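Local coordinates for protein Exo-1,5-alpha-l-arabinofuranobiosidase (Gibberella zeae, PDB 2YDT) that probably acts as a glycoside hydrolase, releasing arabinobiose units from the chain ends of alpha-1,5-linked L-arabinan, at residues I121-S126 / L166-S171; F243-R248 / I290-G295. All coordinates share one frame; numbering follows the deposited sequence.

In the fold
The chain folds as a six-bladed beta-propeller, each blade an antiparallel sheet of four strands. Contacts 1 and 2 are two copies of one kind of junction. In both, the third strand of a blade packs on the second strand of the next blade. They lie on opposite sides of the chain's centre, with their own centres 21 Å apart, and do not touch. Both are buried and wholly apolar across the two segments. Contact 1 is the larger, with Ile, Val, Leu and Tyr, and 169 Å² buried. Contact 2 buries 89 Å² and rests on two valines and a cysteine. Contact 1 also carries a residue of the inhibitor pocket, Ser171.

Contact 1: I121-S126 / L166-S171; sequences IEVYAS and LILYYS
Tyr170 OH is gripped by two groups. It hydrogen-bonds Gln186 OE1 and Arg174 NH2, both outside the two segments. These bonds anchor the far end of the side chain, while its near end meets Ile121. Ile121 CD1 lies 3.7 Å from Tyr170 CB. It is also 3.8 Å from Tyr170 CG, coming in obliquely where the ring joins its stem. An extended Ile121 side chain brings the methyl there, with CD1 anti to CA (chi2 169°). With CG between its backbone N and carbonyl carbon (chi1 59°), Tyr170 presents CB to this methyl. The other branch of Ile121 turns to Leu168, with CG2 4.3 Å from Leu168 CD1. The same Leu168 methyl is 4.0 Å from Val123 CG2, so it meets methyls of two residues on the facing strand. Val123 and Leu168 run past each other in opposite directions. The strand axes stay 10.5 Å apart at closest approach, and their directions differ by 146°. The two segments meet across this gap through side chains. Pro157 and Leu159 of strand 154-162 also pack on Leu168. At the end of its segment, Ser171 touches the bound iminosugar and hydrogen-bonds Glu156 and Met212 through OG. Face-to-face packing of strands 119-126 and 165-172, which belong to successive blades, is characteristic of the beta-propeller fold.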
ATOM      1  N   ILE A 121      -3.606 -14.435   0.553  1.00  5.96           N
ATOM      2  CA  ILE A 121      -4.250 -13.150   0.574  1.00  5.55           C
ATOM      3  C   ILE A 121      -5.744 -13.369   0.880  1.00  6.12           C
ATOM      4  O   ILE A 121      -6.443 -14.075   0.151  1.00  6.55           O
ATOM      5  CB  ILE A 121      -4.022 -12.332  -0.740  1.00  6.30           C
ATOM      6  CG1 ILE A 121      -2.535 -11.939  -0.851  1.00  7.00           C
ATOM      7  CG2 ILE A 121      -4.919 -11.113  -0.743  1.00  7.79           C
ATOM      8  CD1 ILE A 121      -2.127 -11.354  -2.236  1.00  8.97           C
ATOM      9  N   GLU A 122      -6.219 -12.680   1.932  1.00  6.04           N
ATOM     10  CA  GLU A 122      -7.574 -12.773   2.488  1.00  6.11           C
ATOM     11  C   GLU A 122      -8.255 -11.445   2.388  1.00  7.02           C
ATOM     12  O   GLU A 122      -7.599 -10.404   2.333  1.00  6.59           O
ATOM     13  CB  GLU A 122      -7.514 -13.097   3.999  1.00  6.49           C
ATOM     14  CG  GLU A 122      -6.647 -14.299   4.401  1.00  6.97           C
ATOM     15  CD  GLU A 122      -7.319 -15.605   4.085  1.00 10.18           C
ATOM     16  OE1 GLU A 122      -7.776 -15.750   2.936  1.00  8.02           O
ATOM     17  OE2 GLU A 122      -7.377 -16.495   4.970  1.00  8.56           O
ATOM     18  N   VAL A 123      -9.585 -11.455   2.371  1.00  6.11           N
ATOM     19  CA  VAL A 123     -10.380 -10.249   2.640  1.00  6.81           C
ATOM     20  C   VAL A 123     -11.246 -10.470   3.876  1.00  7.23           C
ATOM     21  O   VAL A 123     -11.975 -11.455   3.936  1.00  8.01           O
ATOM     22  CB  VAL A 123     -11.262  -9.799   1.436  1.00  6.50           C
ATOM     23  CG1 VAL A 123     -12.177  -8.617   1.766  1.00  7.34           C
ATOM     24  CG2 VAL A 123     -10.371  -9.469   0.256  1.00  8.22           C
ATOM     25  N   TYR A 124     -11.165  -9.530   4.814  1.00  6.44           N
ATOM     26  CA  TYR A 124     -12.027  -9.424   6.006  1.00  7.85           C
ATOM     27  C   TYR A 124     -12.823  -8.124   5.878  1.00  8.10           C
ATOM     28  O   TYR A 124     -12.394  -7.155   5.224  1.00  8.78           O
ATOM     29  CB  TYR A 124     -11.176  -9.403   7.312  1.00  7.66           C
ATOM     30  CG  TYR A 124     -10.731 -10.777   7.732  1.00  6.42           C
ATOM     31  CD1 TYR A 124      -9.724 -11.435   7.048  1.00  7.52           C
ATOM     32  CD2 TYR A 124     -11.372 -11.463   8.770  1.00  7.36           C
ATOM     33  CE1 TYR A 124      -9.350 -12.755   7.400  1.00  8.10           C
ATOM     34  CE2 TYR A 124     -11.017 -12.724   9.120  1.00  8.86           C
ATOM     35  CZ  TYR A 124     -10.021 -13.391   8.458  1.00  6.47           C
ATOM     36  OH  TYR A 124      -9.702 -14.697   8.814  1.00  7.70           O
ATOM     37  N   ALA A 125     -13.995  -8.085   6.506  1.00  8.34           N
ATOM     38  CA  ALA A 125     -14.882  -6.929   6.408  1.00  8.75           C
ATOM     39  C   ALA A 125     -15.450  -6.544   7.748  1.00  9.10           C
ATOM     40  O   ALA A 125     -15.648  -7.403   8.600  1.00  9.79           O
ATOM     41  CB  ALA A 125     -16.039  -7.209   5.450  1.00  9.49           C
ATOM     42  N   SER A 126     -15.634  -5.239   7.941  1.00  8.00           N
ATOM     43  CA  SER A 126     -16.291  -4.677   9.127  1.00  8.45           C
ATOM     44  C   SER A 126     -17.546  -3.931   8.690  1.00  8.97           C
ATOM     45  O   SER A 126     -17.485  -3.035   7.841  1.00  8.29           O
ATOM     46  CB  SER A 126     -15.370  -3.723   9.918  1.00  8.43           C
ATOM     47  OG  SER A 126     -16.136  -3.102  10.968  1.00  8.59           O
ATOM     48  N   LEU A 166     -14.788  -4.673  -8.129  1.00  8.81           N
ATOM     49  CA  LEU A 166     -13.717  -4.368  -7.154  1.00  8.65           C
ATOM     50  C   LEU A 166     -12.457  -5.108  -7.640  1.00  8.59           C
ATOM     51  O   LEU A 166     -12.485  -6.305  -7.921  1.00  9.25           O
ATOM     52  CB  LEU A 166     -14.107  -4.809  -5.749  1.00  8.61           C
ATOM     53  CG  LEU A 166     -13.059  -4.665  -4.636  1.00  9.72           C
ATOM     54  CD1 LEU A 166     -12.793  -3.187  -4.337  1.00 13.14           C
ATOM     55  CD2 LEU A 166     -13.482  -5.443  -3.366  1.00 12.56           C
ATOM     56  N   ILE A 167     -11.358  -4.371  -7.767  1.00  8.99           N
ATOM     57  CA  ILE A 167     -10.084  -4.932  -8.230  1.00  8.70           C
ATOM     58  C   ILE A 167      -9.117  -5.059  -7.057  1.00  8.11           C
ATOM     59  O   ILE A 167      -8.976  -4.130  -6.266  1.00  7.83           O
ATOM     60  CB  ILE A 167      -9.418  -4.049  -9.326  1.00  8.08           C
ATOM     61  CG1 ILE A 167     -10.433  -3.692 -10.423  1.00  9.85           C
ATOM     62  CG2 ILE A 167      -8.182  -4.743  -9.913  1.00  7.59           C
ATOM     63  CD1 ILE A 167      -9.925  -2.731 -11.426  1.00  9.96           C
ATOM     64  N   LEU A 168      -8.464  -6.209  -6.963  1.00  6.44           N
ATOM     65  CA  LEU A 168      -7.424  -6.459  -5.977  1.00  6.55           C
ATOM     66  C   LEU A 168      -6.157  -6.746  -6.739  1.00  6.53           C
ATOM     67  O   LEU A 168      -6.029  -7.765  -7.413  1.00  7.12           O
ATOM     68  CB  LEU A 168      -7.807  -7.594  -5.024  1.00  6.66           C
ATOM     69  CG  LEU A 168      -6.987  -7.698  -3.745  1.00  6.68           C
ATOM     70  CD1 LEU A 168      -7.739  -8.476  -2.656  1.00  8.51           C
ATOM     71  CD2 LEU A 168      -5.631  -8.352  -4.032  1.00  7.86           C
ATOM     72  N   TYR A 169      -5.219  -5.798  -6.626  1.00  6.13           N
ATOM     73  CA  TYR A 169      -3.898  -5.845  -7.251  1.00  7.15           C
ATOM     74  C   TYR A 169      -2.906  -6.413  -6.274  1.00  6.89           C
ATOM     75  O   TYR A 169      -2.958  -6.113  -5.081  1.00  7.21           O
ATOM     76  CB  TYR A 169      -3.434  -4.430  -7.584  1.00  6.59           C
ATOM     77  CG  TYR A 169      -4.294  -3.657  -8.553  1.00  5.73           C
ATOM     78  CD1 TYR A 169      -4.045  -3.697  -9.929  1.00  6.96           C
ATOM     79  CD2 TYR A 169      -5.284  -2.821  -8.108  1.00  6.71           C
ATOM     80  CE1 TYR A 169      -4.823  -2.970 -10.826  1.00  7.05           C
ATOM     81  CE2 TYR A 169      -6.073  -2.110  -9.003  1.00  6.34           C
ATOM     82  CZ  TYR A 169      -5.818  -2.177 -10.340  1.00  7.12           C
ATOM     83  OH  TYR A 169      -6.603  -1.425 -11.206  1.00  7.37           O
ATOM     84  N   TYR A 170      -1.992  -7.269  -6.750  1.00  6.41           N
ATOM     85  CA  TYR A 170      -0.968  -7.794  -5.888  1.00  5.55           C
ATOM     86  C   TYR A 170       0.296  -8.236  -6.641  1.00  6.42           C
ATOM     87  O   TYR A 170       0.367  -8.083  -7.878  1.00  5.75           O
ATOM     88  CB  TYR A 170      -1.559  -8.929  -5.034  1.00  6.06           C
ATOM     89  CG  TYR A 170      -2.143 -10.122  -5.783  1.00  6.05           C
ATOM     90  CD1 TYR A 170      -1.418 -11.304  -5.932  1.00  5.23           C
ATOM     91  CD2 TYR A 170      -3.449 -10.095  -6.274  1.00  6.82           C
ATOM     92  CE1 TYR A 170      -1.963 -12.423  -6.513  1.00  5.62           C
ATOM     93  CE2 TYR A 170      -4.001 -11.223  -6.896  1.00  7.15           C
ATOM     94  CZ  TYR A 170      -3.243 -12.378  -7.015  1.00  6.63           C
ATOM     95  OH  TYR A 170      -3.779 -13.525  -7.617  1.00  6.42           O
ATOM     96  N   SER A 171       1.284  -8.703  -5.884  1.00  6.33           N
ATOM     97  CA  SER A 171       2.574  -9.217  -6.353  1.00  6.18           C
ATOM     98  C   SER A 171       2.542 -10.737  -6.366  1.00  6.76           C
ATOM     99  O   SER A 171       2.068 -11.353  -5.409  1.00  7.40           O
ATOM    100  CB  SER A 171       3.707  -8.740  -5.432  1.00  6.33           C
ATOM    101  OG  SER A 171       3.679  -7.323  -5.246  1.00  5.94           O
TER

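Contact 2: F243-R248 / I290-G295; sequences FPVYYR and IVVSCG
Val245 sets CG1 anti to its backbone N (chi1 -176°), which leaves CG2 beside that N and anti to the carbonyl carbon. The two methyls thus serve different partners. CG2 approaches Cys294, where the methylene does the touching: Val245 CG2 is 3.9 Å from Cys294 CB. Cys294 places its sulfur between the backbone N and the carbonyl carbon (chi1 79°), which leaves SG 5.1 Å from Val245 CG2. CG1 takes the other partner and lies 4.5 Å from Val292 CG1, a looser methyl-to-methyl contact. All three side chains start toward the opposite segment. The segment backbones come nearest here, with 7.4 Å between Val245 CA and Cys294 CA. All three residues are buried, and what joins them is apolar packing. The Cys294 side chain lies about 7 Å from that of Glu299, a manganese ligand. Around the contact, Val226 of strand 223-230 and Ile264 pack on Val245, while Val278 of strand 277-281 packs on Val292. Tyr247 adds a polar tie between the same two blades, its OH hydrogen-bonded to Gly307 O and Trp312 NE1. Strand 245-250, third in its blade, lies against strand 289-293, second in the next.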
ATOM      1  N   PHE A 243      15.595  -0.923  -7.281  1.00  9.68           N
ATOM      2  CA  PHE A 243      14.128  -0.927  -7.297  1.00  9.02           C
ATOM      3  C   PHE A 243      13.556   0.466  -7.597  1.00  9.15           C
ATOM      4  O   PHE A 243      12.743   1.009  -6.850  1.00  9.07           O
ATOM      5  CB  PHE A 243      13.617  -1.449  -5.929  1.00  8.11           C
ATOM      6  CG  PHE A 243      14.025  -2.880  -5.601  1.00  8.27           C
ATOM      7  CD1 PHE A 243      13.181  -3.952  -5.852  1.00  9.49           C
ATOM      8  CD2 PHE A 243      15.267  -3.145  -5.038  1.00 10.96           C
ATOM      9  CE1 PHE A 243      13.589  -5.260  -5.555  1.00 10.20           C
ATOM     10  CE2 PHE A 243      15.648  -4.432  -4.735  1.00 11.45           C
ATOM     11  CZ  PHE A 243      14.811  -5.483  -4.981  1.00  9.73           C
ATOM     12  N   PRO A 244      13.905   1.058  -8.753  1.00  9.25           N
ATOM     13  CA  PRO A 244      13.391   2.381  -9.064  1.00  8.29           C
ATOM     14  C   PRO A 244      11.857   2.447  -9.196  1.00  8.29           C
ATOM     15  O   PRO A 244      11.230   1.466  -9.596  1.00  9.09           O
ATOM     16  CB  PRO A 244      14.066   2.696 -10.413  1.00  6.75           C
ATOM     17  CG  PRO A 244      14.298   1.385 -11.018  1.00  9.22           C
ATOM     18  CD  PRO A 244      14.693   0.494  -9.858  1.00  9.19           C
ATOM     19  N   VAL A 245      11.272   3.560  -8.780  1.00  8.74           N
ATOM     20  CA  VAL A 245       9.827   3.762  -8.899  1.00  7.81           C
ATOM     21  C   VAL A 245       9.437   4.009 -10.360  1.00  9.13           C
ATOM     22  O   VAL A 245       9.936   4.956 -11.009  1.00  9.89           O
ATOM     23  CB  VAL A 245       9.301   4.850  -7.971  1.00  7.55           C
ATOM     24  CG1 VAL A 245       7.762   4.950  -8.078  1.00  8.51           C
ATOM     25  CG2 VAL A 245       9.717   4.551  -6.499  1.00  8.18           C
ATOM     26  N   TYR A 246       8.548   3.157 -10.876  1.00  8.43           N
ATOM     27  CA  TYR A 246       7.994   3.299 -12.227  1.00  9.04           C
ATOM     28  C   TYR A 246       6.482   3.413 -12.133  1.00  9.06           C
ATOM     29  O   TYR A 246       5.852   3.079 -11.120  1.00  8.77           O
ATOM     30  CB  TYR A 246       8.369   2.121 -13.131  1.00  9.18           C
ATOM     31  CG  TYR A 246       9.688   2.221 -13.854  1.00  8.42           C
ATOM     32  CD1 TYR A 246      10.887   2.314 -13.165  1.00 10.16           C
ATOM     33  CD2 TYR A 246       9.739   2.182 -15.259  1.00 10.73           C
ATOM     34  CE1 TYR A 246      12.116   2.394 -13.850  1.00 11.20           C
ATOM     35  CE2 TYR A 246      10.954   2.264 -15.931  1.00 10.16           C
ATOM     36  CZ  TYR A 246      12.126   2.349 -15.217  1.00 12.77           C
ATOM     37  OH  TYR A 246      13.353   2.401 -15.889  1.00 12.58           O
ATOM     38  N   TYR A 247       5.885   3.901 -13.213  1.00  8.02           N
ATOM     39  CA  TYR A 247       4.433   4.005 -13.313  1.00  8.63           C
ATOM     40  C   TYR A 247       3.937   3.823 -14.739  1.00  9.34           C
ATOM     41  O   TYR A 247       4.689   3.912 -15.703  1.00  9.15           O
ATOM     42  CB  TYR A 247       3.936   5.320 -12.719  1.00  8.87           C
ATOM     43  CG  TYR A 247       4.323   6.577 -13.474  1.00  9.16           C
ATOM     44  CD1 TYR A 247       3.482   7.146 -14.452  1.00  9.49           C
ATOM     45  CD2 TYR A 247       5.570   7.144 -13.267  1.00  7.22           C
ATOM     46  CE1 TYR A 247       3.859   8.340 -15.110  1.00 12.24           C
ATOM     47  CE2 TYR A 247       5.958   8.276 -13.929  1.00 10.68           C
ATOM     48  CZ  TYR A 247       5.101   8.854 -14.859  1.00 10.72           C
ATOM     49  OH  TYR A 247       5.515   9.997 -15.479  1.00 12.10           O
ATOM     50  N   ARG A 248       2.652   3.531 -14.842  1.00  9.02           N
ATOM     51  CA  ARG A 248       1.927   3.407 -16.090  1.00  9.63           C
ATOM     52  C   ARG A 248       0.616   4.173 -15.995  1.00 10.55           C
ATOM     53  O   ARG A 248       0.049   4.337 -14.901  1.00  9.83           O
ATOM     54  CB  ARG A 248       1.663   1.930 -16.406  1.00  8.80           C
ATOM     55  CG  ARG A 248       2.935   1.120 -16.619  1.00  8.46           C
ATOM     56  CD  ARG A 248       2.700  -0.312 -16.868  1.00  9.38           C
ATOM     57  NE  ARG A 248       3.961  -1.055 -16.973  1.00  7.88           N
ATOM     58  CZ  ARG A 248       4.135  -2.157 -17.695  1.00  8.30           C
ATOM     59  NH1 ARG A 248       3.126  -2.682 -18.358  1.00  8.97           N
ATOM     60  NH2 ARG A 248       5.311  -2.762 -17.750  1.00  8.66           N
ATOM     61  N   ILE A 290      -0.825  14.652  -8.165  1.00 10.19           N
ATOM     62  CA  ILE A 290      -0.426  13.251  -7.890  1.00 10.40           C
ATOM     63  C   ILE A 290       0.682  13.353  -6.862  1.00 10.99           C
ATOM     64  O   ILE A 290       1.596  14.136  -7.020  1.00 10.71           O
ATOM     65  CB  ILE A 290       0.101  12.489  -9.146  1.00 10.90           C
ATOM     66  CG1 ILE A 290      -0.907  12.508 -10.288  1.00  9.67           C
ATOM     67  CG2 ILE A 290       0.504  11.044  -8.762  1.00  9.12           C
ATOM     68  CD1 ILE A 290      -0.377  12.152 -11.640  1.00 10.76           C
ATOM     69  N   VAL A 291       0.604  12.560  -5.786  1.00  9.66           N
ATOM     70  CA  VAL A 291       1.622  12.530  -4.738  1.00 10.09           C
ATOM     71  C   VAL A 291       2.181  11.108  -4.570  1.00  9.27           C
ATOM     72  O   VAL A 291       1.393  10.158  -4.385  1.00 10.19           O
ATOM     73  CB  VAL A 291       1.104  13.060  -3.386  1.00  9.86           C
ATOM     74  CG1 VAL A 291       2.266  13.277  -2.444  1.00  9.43           C
ATOM     75  CG2 VAL A 291       0.373  14.426  -3.586  1.00 10.63           C
ATOM     76  N   VAL A 292       3.490  10.979  -4.655  1.00  8.76           N
ATOM     77  CA  VAL A 292       4.149   9.683  -4.504  1.00  8.21           C
ATOM     78  C   VAL A 292       5.186   9.723  -3.373  1.00  9.05           C
ATOM     79  O   VAL A 292       5.997  10.647  -3.241  1.00  9.29           O
ATOM     80  CB  VAL A 292       4.835   9.230  -5.815  1.00  8.49           C
ATOM     81  CG1 VAL A 292       5.671   8.008  -5.580  1.00  7.96           C
ATOM     82  CG2 VAL A 292       3.781   8.914  -6.902  1.00  8.38           C
ATOM     83  N   SER A 293       5.184   8.682  -2.571  1.00  8.45           N
ATOM     84  CA  SER A 293       6.262   8.416  -1.610  1.00  8.01           C
ATOM     85  C   SER A 293       7.020   7.212  -2.091  1.00  8.30           C
ATOM     86  O   SER A 293       6.467   6.354  -2.784  1.00  7.35           O
ATOM     87  CB  SER A 293       5.707   8.153  -0.209  1.00  8.66           C
ATOM     88  OG  SER A 293       6.747   7.856   0.739  1.00  8.40           O
ATOM     89  N   CYS A 294       8.304   7.136  -1.703  1.00  8.40           N
ATOM     90  CA  CYS A 294       9.062   5.902  -1.807  1.00  9.09           C
ATOM     91  C   CYS A 294       9.660   5.524  -0.448  1.00  8.72           C
ATOM     92  O   CYS A 294       9.628   6.330   0.477  1.00  9.04           O
ATOM     93  CB  CYS A 294      10.145   6.000  -2.871  1.00 10.04           C
ATOM     94  SG  CYS A 294      11.638   6.884  -2.386  1.00 10.26           S
ATOM     95  N   GLY A 295      10.182   4.313  -0.349  1.00  8.01           N
ATOM     96  CA  GLY A 295      10.628   3.742   0.926  1.00  9.33           C
ATOM     97  C   GLY A 295      12.112   3.925   1.255  1.00 10.63           C
ATOM     98  O   GLY A 295      12.597   3.357   2.244  1.00 12.25           O
TER